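Local coordinates for protein ralf, proline/betaine transporter (Legionella pneumophila, PDB 4D7Q) that probably acts as a guanine nucleotide exchange factor, here as an engineered chimera of a Legionella Sec7 domain and a Rickettsia capping domain, at residues 86-91 against 122-127; 279-284 against 300-305. The protein carries 2 engineered substitutions. All coordinates share one frame; numbering follows the deposited sequence.

Contact 1. Residues 86-91 against 122-127; sequences MNFNGQ and GAYFQQ
F88 opens a type II beta turn, F88 to Q91, that lies against the last turns of helix 110-127, with F88 CA 6.0 Å from Y124 CA. Q127 grips this loop with both ends of its amide. With CG beside its own N (chi1 -65°) and the chain extended beyond it, Q127 carries its amide out to the passing backbone: NE2 gives a nearly straight bond of 3.0 Å to M86 O, with the acceptor close to the amide plane, and OE1 accepts a hydrogen bond from F88 N at 2.6 Å, that donor being tilted out of the carbonyl plane. Glutamine suits the place because one flat group offers a donor and an acceptor. The contact belongs to the Sec7 part of the chimera, an all-helical fold, and ties the connection between helices 73-84 and 93-102 to helix 110-127. The phenyl of F88 turns inward, bringing the edge atom CE2 to 4.1 Å from A123 CB, where a small methyl fits. Y124 does two jobs: ring atom CD1 packs on F88 CB at 3.8 Å, and OH donates to Q91 O at 2.8 Å, the acceptor lying in the ring plane. F120, one turn before Y124 on the helix, meets the rings of both F88 and Y124.

Contact 2. Residues 279-284 against 300-305; sequences EIQVYK and IIQPLR
Different first torsions bring E279 and Q302 together: in E279 CG lies trans to N (chi1 170°), whereas in Q302 it sits beside N and anti to the carbonyl carbon (chi1 -62°); with both chains extended beyond that point, they run side by side on one face of the sheet. Their flat ends stand nearly perpendicular, and a water joins them, donating to E279 OE1 at 2.5 Å and to Q302 OE1 at 2.8 Å. The second atom of each group is held too, E279 OE2 by S267 OG and Q302 NE2 by P207 O. Beneath them the strands form a regular antiparallel pair, axes 161° apart, in which E279 with Q302 and Q281 with I300 are hydrogen-bonded pairs. I300 O serves twice, receiving Q281 N at 2.8 Å and a second water at 3.0 Å that also accepts from Q281 NE2. Y283 OH fixes the other end of that amide, donating to Q281 OE1 at 2.8 Å in the carbonyl plane, while Y283 CE1 meets I300 CD1 at 4.0 Å. On the reverse face the branched chains of I280 and I301, apt for a buried strand surface, lie alongside each other, CG2 of I280 4.1 Å from CG1 of I301. The pair belongs to the capping domain's antiparallel sheet, where 264-271 and 208-214 flank the two strands. Helix 313-325 packs on the isoleucine face through I322, while on the other face Q281 and Y283 bond to E109 and A110 of the Sec7 part, across the engineered fusion.

In the fold
The two contacts lie in different parts of the chimera, on opposite sides of the chain's centre and about 33 Å apart between their own centres, with no atoms touching. Contact 1 is peripheral and only partly buried; contact 2 is nearer the middle and buried. They share no helix or strand. In contact 1 the loop has no regular partner, and helix side chains bond to its backbone, with aromatic packing beside these bonds. In contact 2 backbone pairs with backbone between adjacent strands, and side chains add a layer on each face: a mainly polar, water-bridged one, from which Q281 and Y283 reach the Sec7 part, and aliphatic packing toward helix 313-325 on the other.

Contact 1. Residues 86-91 against 122-127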
ATOM      1  N   MET A  86      -5.656   7.319 -17.600  1.00 36.26           N
ATOM      2  CA  MET A  86      -6.984   7.621 -17.064  1.00 35.93           C
ATOM      3  C   MET A  86      -7.340   9.046 -17.449  1.00 39.17           C
ATOM      4  O   MET A  86      -6.471   9.925 -17.461  1.00 38.85           O
ATOM      5  CB  MET A  86      -7.050   7.410 -15.555  1.00 37.84           C
ATOM      6  CG  MET A  86      -6.583   6.036 -15.139  1.00 41.40           C
ATOM      7  SD  MET A  86      -6.733   5.805 -13.364  1.00 45.52           S
ATOM      8  CE  MET A  86      -8.472   5.361 -13.256  1.00 43.17           C
ATOM      9  N   ASN A  87      -8.598   9.273 -17.808  1.00 34.84           N
ATOM     10  CA  ASN A  87      -8.997  10.605 -18.250  1.00 34.74           C
ATOM     11  C   ASN A  87      -9.659  11.353 -17.112  1.00 35.91           C
ATOM     12  O   ASN A  87     -10.779  11.021 -16.753  1.00 34.94           O
ATOM     13  CB  ASN A  87      -9.873  10.526 -19.519  1.00 34.88           C
ATOM     14  CG  ASN A  87     -10.273  11.867 -20.123  1.00 60.73           C
ATOM     15  OD1 ASN A  87      -9.740  12.938 -19.790  1.00 51.62           O
ATOM     16  ND2 ASN A  87     -11.224  11.826 -21.042  1.00 53.75           N
ATOM     17  N   PHE A  88      -8.937  12.328 -16.508  1.00 31.75           N
ATOM     18  CA  PHE A  88      -9.456  13.134 -15.392  1.00 30.88           C
ATOM     19  C   PHE A  88      -9.901  14.527 -15.840  1.00 35.99           C
ATOM     20  O   PHE A  88     -10.423  15.290 -15.022  1.00 34.05           O
ATOM     21  CB  PHE A  88      -8.427  13.254 -14.248  1.00 31.59           C
ATOM     22  CG  PHE A  88      -8.030  11.967 -13.572  1.00 31.91           C
ATOM     23  CD1 PHE A  88      -8.977  11.190 -12.907  1.00 32.76           C
ATOM     24  CD2 PHE A  88      -6.704  11.537 -13.580  1.00 33.91           C
ATOM     25  CE1 PHE A  88      -8.616   9.978 -12.315  1.00 32.67           C
ATOM     26  CE2 PHE A  88      -6.337  10.336 -12.955  1.00 35.55           C
ATOM     27  CZ  PHE A  88      -7.294   9.572 -12.321  1.00 32.40           C
ATOM     28  N   ASN A  89      -9.660  14.877 -17.119  1.00 35.27           N
ATOM     29  CA  ASN A  89     -10.030  16.187 -17.642  1.00 36.18           C
ATOM     30  C   ASN A  89     -11.538  16.393 -17.616  1.00 40.96           C
ATOM     31  O   ASN A  89     -12.293  15.552 -18.109  1.00 41.48           O
ATOM     32  CB  ASN A  89      -9.422  16.464 -19.023  1.00 38.70           C
ATOM     33  CG  ASN A  89      -9.458  17.938 -19.350  1.00 62.53           C
ATOM     34  OD1 ASN A  89      -8.809  18.769 -18.694  1.00 56.88           O
ATOM     35  ND2 ASN A  89     -10.297  18.312 -20.305  1.00 53.81           N
ATOM     36  N   GLY A  90     -11.955  17.454 -16.934  1.00 39.02           N
ATOM     37  CA  GLY A  90     -13.366  17.795 -16.767  1.00 39.57           C
ATOM     38  C   GLY A  90     -14.099  17.059 -15.655  1.00 42.35           C
ATOM     39  O   GLY A  90     -15.273  17.343 -15.418  1.00 42.76           O
ATOM     40  N   GLN A  91     -13.429  16.109 -14.992  1.00 36.45           N
ATOM     41  CA  GLN A  91     -13.942  15.344 -13.861  1.00 33.36           C
ATOM     42  C   GLN A  91     -13.742  16.166 -12.603  1.00 32.58           C
ATOM     43  O   GLN A  91     -12.753  16.820 -12.472  1.00 32.20           O
ATOM     44  CB  GLN A  91     -13.190  14.008 -13.707  1.00 34.45           C
ATOM     45  CG  GLN A  91     -13.673  12.832 -14.533  1.00 46.37           C
ATOM     46  CD  GLN A  91     -13.483  11.466 -13.898  1.00 65.15           C
ATOM     47  OE1 GLN A  91     -12.382  10.968 -13.766  1.00 57.35           O
ATOM     48  NE2 GLN A  91     -14.576  10.837 -13.549  1.00 56.09           N
ATOM     49  N   GLY A 122      -0.725  13.764  -8.719  1.00 22.56           N
ATOM     50  CA  GLY A 122       0.078  14.320  -9.813  1.00 23.34           C
ATOM     51  C   GLY A 122      -0.665  14.356 -11.136  1.00 25.68           C
ATOM     52  O   GLY A 122      -0.640  15.363 -11.841  1.00 24.98           O
ATOM     53  N   ALA A 123      -1.391  13.273 -11.455  1.00 21.30           N
ATOM     54  CA  ALA A 123      -2.135  13.177 -12.711  1.00 20.79           C
ATOM     55  C   ALA A 123      -3.397  14.058 -12.727  1.00 25.05           C
ATOM     56  O   ALA A 123      -3.663  14.702 -13.733  1.00 25.19           O
ATOM     57  CB  ALA A 123      -2.473  11.732 -13.017  1.00 20.36           C
ATOM     58  N   TYR A 124      -4.144  14.121 -11.607  1.00 22.83           N
ATOM     59  CA  TYR A 124      -5.321  14.981 -11.508  1.00 21.89           C
ATOM     60  C   TYR A 124      -4.906  16.433 -11.649  1.00 25.17           C
ATOM     61  O   TYR A 124      -5.582  17.200 -12.346  1.00 24.56           O
ATOM     62  CB  TYR A 124      -6.072  14.803 -10.171  1.00 22.47           C
ATOM     63  CG  TYR A 124      -7.372  15.566 -10.224  1.00 23.61           C
ATOM     64  CD1 TYR A 124      -8.489  15.027 -10.852  1.00 26.20           C
ATOM     65  CD2 TYR A 124      -7.438  16.899  -9.816  1.00 23.36           C
ATOM     66  CE1 TYR A 124      -9.653  15.772 -11.024  1.00 27.77           C
ATOM     67  CE2 TYR A 124      -8.597  17.648  -9.977  1.00 23.15           C
ATOM     68  CZ  TYR A 124      -9.693  17.089 -10.606  1.00 27.25           C
ATOM     69  OH  TYR A 124     -10.840  17.824 -10.756  1.00 28.17           O
ATOM     70  N   PHE A 125      -3.814  16.824 -10.962  1.00 21.85           N
ATOM     71  CA  PHE A 125      -3.319  18.195 -11.061  1.00 21.86           C
ATOM     72  C   PHE A 125      -2.844  18.509 -12.495  1.00 28.13           C
ATOM     73  O   PHE A 125      -3.213  19.544 -13.031  1.00 27.63           O
ATOM     74  CB  PHE A 125      -2.228  18.496 -10.022  1.00 22.52           C
ATOM     75  CG  PHE A 125      -1.554  19.829 -10.260  1.00 24.80           C
ATOM     76  CD1 PHE A 125      -2.277  21.020 -10.184  1.00 28.73           C
ATOM     77  CD2 PHE A 125      -0.209  19.895 -10.617  1.00 26.93           C
ATOM     78  CE1 PHE A 125      -1.663  22.254 -10.457  1.00 29.40           C
ATOM     79  CE2 PHE A 125       0.410  21.135 -10.866  1.00 28.81           C
ATOM     80  CZ  PHE A 125      -0.324  22.294 -10.801  1.00 27.83           C
ATOM     81  N   GLN A 126      -2.065  17.614 -13.109  1.00 27.72           N
ATOM     82  CA  GLN A 126      -1.554  17.813 -14.465  1.00 29.92           C
ATOM     83  C   GLN A 126      -2.698  18.034 -15.463  1.00 34.86           C
ATOM     84  O   GLN A 126      -2.635  18.953 -16.281  1.00 35.52           O
ATOM     85  CB  GLN A 126      -0.669  16.626 -14.891  1.00 31.99           C
ATOM     86  CG  GLN A 126       0.161  16.908 -16.140  1.00 55.44           C
ATOM     87  CD  GLN A 126       0.401  15.654 -16.944  1.00 89.01           C
ATOM     88  OE1 GLN A 126       1.522  15.129 -17.003  1.00 87.62           O
ATOM     89  NE2 GLN A 126      -0.649  15.150 -17.590  1.00 83.29           N
ATOM     90  N   GLN A 127      -3.751  17.220 -15.365  1.00 30.54           N
ATOM     91  CA  GLN A 127      -4.902  17.309 -16.253  1.00 30.50           C
ATOM     92  C   GLN A 127      -5.873  18.425 -15.875  1.00 33.06           C
ATOM     93  O   GLN A 127      -6.668  18.825 -16.721  1.00 33.18           O
ATOM     94  CB  GLN A 127      -5.633  15.961 -16.315  1.00 32.03           C
ATOM     95  CG  GLN A 127      -4.811  14.843 -16.950  1.00 33.98           C
ATOM     96  CD  GLN A 127      -5.607  13.573 -17.045  1.00 39.81           C
ATOM     97  OE1 GLN A 127      -6.800  13.590 -17.344  1.00 35.16           O
ATOM     98  NE2 GLN A 127      -4.960  12.439 -16.843  1.00 28.39           N
TER

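Contact 2. Residues 279-284 against 300-305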
ATOM      1  N   GLU A 279      11.868  -7.099   6.823  1.00 24.16           N
ATOM      2  CA  GLU A 279      11.247  -5.879   7.325  1.00 24.71           C
ATOM      3  C   GLU A 279       9.989  -6.133   8.165  1.00 27.16           C
ATOM      4  O   GLU A 279       9.150  -6.959   7.791  1.00 26.01           O
ATOM      5  CB  GLU A 279      10.927  -4.978   6.112  1.00 25.95           C
ATOM      6  CG  GLU A 279      10.057  -3.765   6.382  1.00 31.28           C
ATOM      7  CD  GLU A 279       9.557  -3.069   5.130  1.00 42.46           C
ATOM      8  OE1 GLU A 279       9.410  -3.737   4.084  1.00 38.90           O
ATOM      9  OE2 GLU A 279       9.309  -1.846   5.196  1.00 31.95           O
ATOM     10  N   ILE A 280       9.864  -5.413   9.299  1.00 22.19           N
ATOM     11  CA  ILE A 280       8.661  -5.465  10.125  1.00 20.98           C
ATOM     12  C   ILE A 280       7.946  -4.132   9.969  1.00 25.13           C
ATOM     13  O   ILE A 280       8.418  -3.122  10.487  1.00 25.50           O
ATOM     14  CB  ILE A 280       8.818  -5.799  11.643  1.00 23.50           C
ATOM     15  CG1 ILE A 280       9.780  -6.972  11.953  1.00 24.35           C
ATOM     16  CG2 ILE A 280       7.417  -6.041  12.253  1.00 24.12           C
ATOM     17  CD1 ILE A 280      10.165  -7.063  13.513  1.00 28.92           C
ATOM     18  N   GLN A 281       6.784  -4.134   9.317  1.00 22.70           N
ATOM     19  CA  GLN A 281       5.965  -2.919   9.217  1.00 21.46           C
ATOM     20  C   GLN A 281       5.028  -2.932  10.411  1.00 24.70           C
ATOM     21  O   GLN A 281       4.307  -3.911  10.609  1.00 23.59           O
ATOM     22  CB  GLN A 281       5.169  -2.880   7.935  1.00 21.74           C
ATOM     23  CG  GLN A 281       6.017  -2.802   6.665  1.00 25.86           C
ATOM     24  CD  GLN A 281       5.102  -2.940   5.481  1.00 35.26           C
ATOM     25  OE1 GLN A 281       4.110  -2.224   5.357  1.00 28.74           O
ATOM     26  NE2 GLN A 281       5.367  -3.910   4.628  1.00 26.08           N
ATOM     27  N   VAL A 282       5.106  -1.871  11.242  1.00 22.69           N
ATOM     28  CA  VAL A 282       4.343  -1.679  12.484  1.00 21.81           C
ATOM     29  C   VAL A 282       3.216  -0.647  12.255  1.00 25.32           C
ATOM     30  O   VAL A 282       3.482   0.490  11.854  1.00 24.01           O
ATOM     31  CB  VAL A 282       5.247  -1.263  13.690  1.00 24.99           C
ATOM     32  CG1 VAL A 282       4.402  -0.993  14.958  1.00 24.47           C
ATOM     33  CG2 VAL A 282       6.327  -2.323  13.979  1.00 24.44           C
ATOM     34  N   TYR A 283       1.982  -1.052  12.589  1.00 21.52           N
ATOM     35  CA  TYR A 283       0.762  -0.248  12.508  1.00 20.54           C
ATOM     36  C   TYR A 283       0.048  -0.249  13.810  1.00 27.66           C
ATOM     37  O   TYR A 283      -0.195  -1.310  14.388  1.00 30.27           O
ATOM     38  CB  TYR A 283      -0.205  -0.803  11.454  1.00 20.90           C
ATOM     39  CG  TYR A 283       0.362  -0.788  10.060  1.00 22.65           C
ATOM     40  CD1 TYR A 283       1.209  -1.806   9.617  1.00 23.92           C
ATOM     41  CD2 TYR A 283       0.077   0.254   9.184  1.00 22.38           C
ATOM     42  CE1 TYR A 283       1.774  -1.771   8.349  1.00 22.27           C
ATOM     43  CE2 TYR A 283       0.597   0.272   7.897  1.00 22.86           C
ATOM     44  CZ  TYR A 283       1.436  -0.749   7.480  1.00 27.18           C
ATOM     45  OH  TYR A 283       1.982  -0.706   6.227  1.00 27.08           O
ATOM     46  N   LYS A 284      -0.315   0.928  14.276  1.00 24.16           N
ATOM     47  CA  LYS A 284      -1.083   1.057  15.513  1.00 24.44           C
ATOM     48  C   LYS A 284      -2.177   2.120  15.278  1.00 26.45           C
ATOM     49  O   LYS A 284      -1.889   3.115  14.586  1.00 23.75           O
ATOM     50  CB  LYS A 284      -0.184   1.453  16.704  1.00 27.26           C
ATOM     51  CG  LYS A 284       0.843   0.384  17.121  1.00 30.94           C
ATOM     52  CD  LYS A 284       1.370   0.572  18.541  1.00 45.37           C
ATOM     53  CE  LYS A 284       2.211   1.817  18.698  1.00 63.76           C
ATOM     54  NZ  LYS A 284       2.280   2.258  20.118  1.00 77.63           N
ATOM     55  N   ILE A 300       3.321  -6.515   9.662  1.00 23.54           N
ATOM     56  CA  ILE A 300       3.562  -7.189   8.384  1.00 22.57           C
ATOM     57  C   ILE A 300       5.067  -7.483   8.286  1.00 27.62           C
ATOM     58  O   ILE A 300       5.892  -6.554   8.318  1.00 26.10           O
ATOM     59  CB  ILE A 300       3.014  -6.398   7.159  1.00 24.14           C
ATOM     60  CG1 ILE A 300       1.452  -6.222   7.247  1.00 24.54           C
ATOM     61  CG2 ILE A 300       3.421  -7.090   5.830  1.00 23.54           C
ATOM     62  CD1 ILE A 300       0.854  -5.136   6.292  1.00 23.13           C
ATOM     63  N   ILE A 301       5.417  -8.782   8.142  1.00 23.67           N
ATOM     64  CA  ILE A 301       6.812  -9.226   8.038  1.00 21.98           C
ATOM     65  C   ILE A 301       7.123  -9.751   6.643  1.00 25.73           C
ATOM     66  O   ILE A 301       6.439 -10.639   6.138  1.00 24.61           O
ATOM     67  CB  ILE A 301       7.211 -10.234   9.161  1.00 24.39           C
ATOM     68  CG1 ILE A 301       6.833  -9.701  10.561  1.00 24.30           C
ATOM     69  CG2 ILE A 301       8.715 -10.613   9.097  1.00 23.88           C
ATOM     70  CD1 ILE A 301       5.690 -10.389  11.120  1.00 34.25           C
ATOM     71  N   GLN A 302       8.178  -9.215   6.028  1.00 23.02           N
ATOM     72  CA  GLN A 302       8.548  -9.641   4.679  1.00 23.13           C
ATOM     73  C   GLN A 302      10.032  -9.812   4.506  1.00 28.16           C
ATOM     74  O   GLN A 302      10.775  -8.986   5.033  1.00 26.71           O
ATOM     75  CB  GLN A 302       8.077  -8.604   3.621  1.00 22.79           C
ATOM     76  CG  GLN A 302       6.551  -8.396   3.550  1.00 20.68           C
ATOM     77  CD  GLN A 302       6.157  -7.199   2.708  1.00 32.19           C
ATOM     78  OE1 GLN A 302       7.004  -6.442   2.223  1.00 32.28           O
ATOM     79  NE2 GLN A 302       4.855  -7.012   2.477  1.00 22.83           N
ATOM     80  N   PRO A 303      10.477 -10.810   3.683  1.00 26.70           N
ATOM     81  CA  PRO A 303      11.908 -10.882   3.328  1.00 27.20           C
ATOM     82  C   PRO A 303      12.215  -9.653   2.454  1.00 34.22           C
ATOM     83  O   PRO A 303      11.412  -9.288   1.589  1.00 32.68           O
ATOM     84  CB  PRO A 303      12.022 -12.180   2.509  1.00 28.46           C
ATOM     85  CG  PRO A 303      10.660 -12.472   2.035  1.00 32.08           C
ATOM     86  CD  PRO A 303       9.680 -11.833   2.968  1.00 27.62           C
ATOM     87  N   LEU A 304      13.322  -8.978   2.720  1.00 34.02           N
ATOM     88  CA  LEU A 304      13.645  -7.753   1.997  1.00 35.05           C
ATOM     89  C   LEU A 304      14.280  -7.929   0.607  1.00 40.48           C
ATOM     90  O   LEU A 304      15.318  -8.581   0.453  1.00 38.11           O
ATOM     91  CB  LEU A 304      14.492  -6.837   2.898  1.00 35.49           C
ATOM     92  CG  LEU A 304      14.459  -5.331   2.644  1.00 40.83           C
ATOM     93  CD1 LEU A 304      13.045  -4.743   2.810  1.00 39.71           C
ATOM     94  CD2 LEU A 304      15.422  -4.624   3.571  1.00 44.65           C
ATOM     95  N   ARG A 305      13.642  -7.314  -0.407  1.00 40.13           N
ATOM     96  CA  ARG A 305      14.164  -7.256  -1.774  1.00 40.86           C
ATOM     97  C   ARG A 305      15.286  -6.214  -1.731  1.00 46.32           C
ATOM     98  O   ARG A 305      15.120  -5.161  -1.102  1.00 44.64           O
ATOM     99  CB  ARG A 305      13.070  -6.802  -2.760  1.00 39.30           C
ATOM    100  CG  ARG A 305      12.294  -7.942  -3.402  1.00 46.12           C
ATOM    101  CD  ARG A 305      11.334  -7.440  -4.476  1.00 45.27           C
ATOM    102  NE  ARG A 305      12.038  -6.863  -5.627  1.00 39.31           N
ATOM    103  CZ  ARG A 305      12.358  -7.534  -6.729  1.00 52.98           C
ATOM    104  NH1 ARG A 305      12.058  -8.822  -6.840  1.00 30.46           N
ATOM    105  NH2 ARG A 305      12.988  -6.924  -7.724  1.00 43.17           N
TER
HETATM  106  O   HOH W   1       9.670  -5.644   2.442  1.00 37.67           O
HETATM  107  O   HOH W   2       7.122  -5.949   5.646  1.00 37.72           O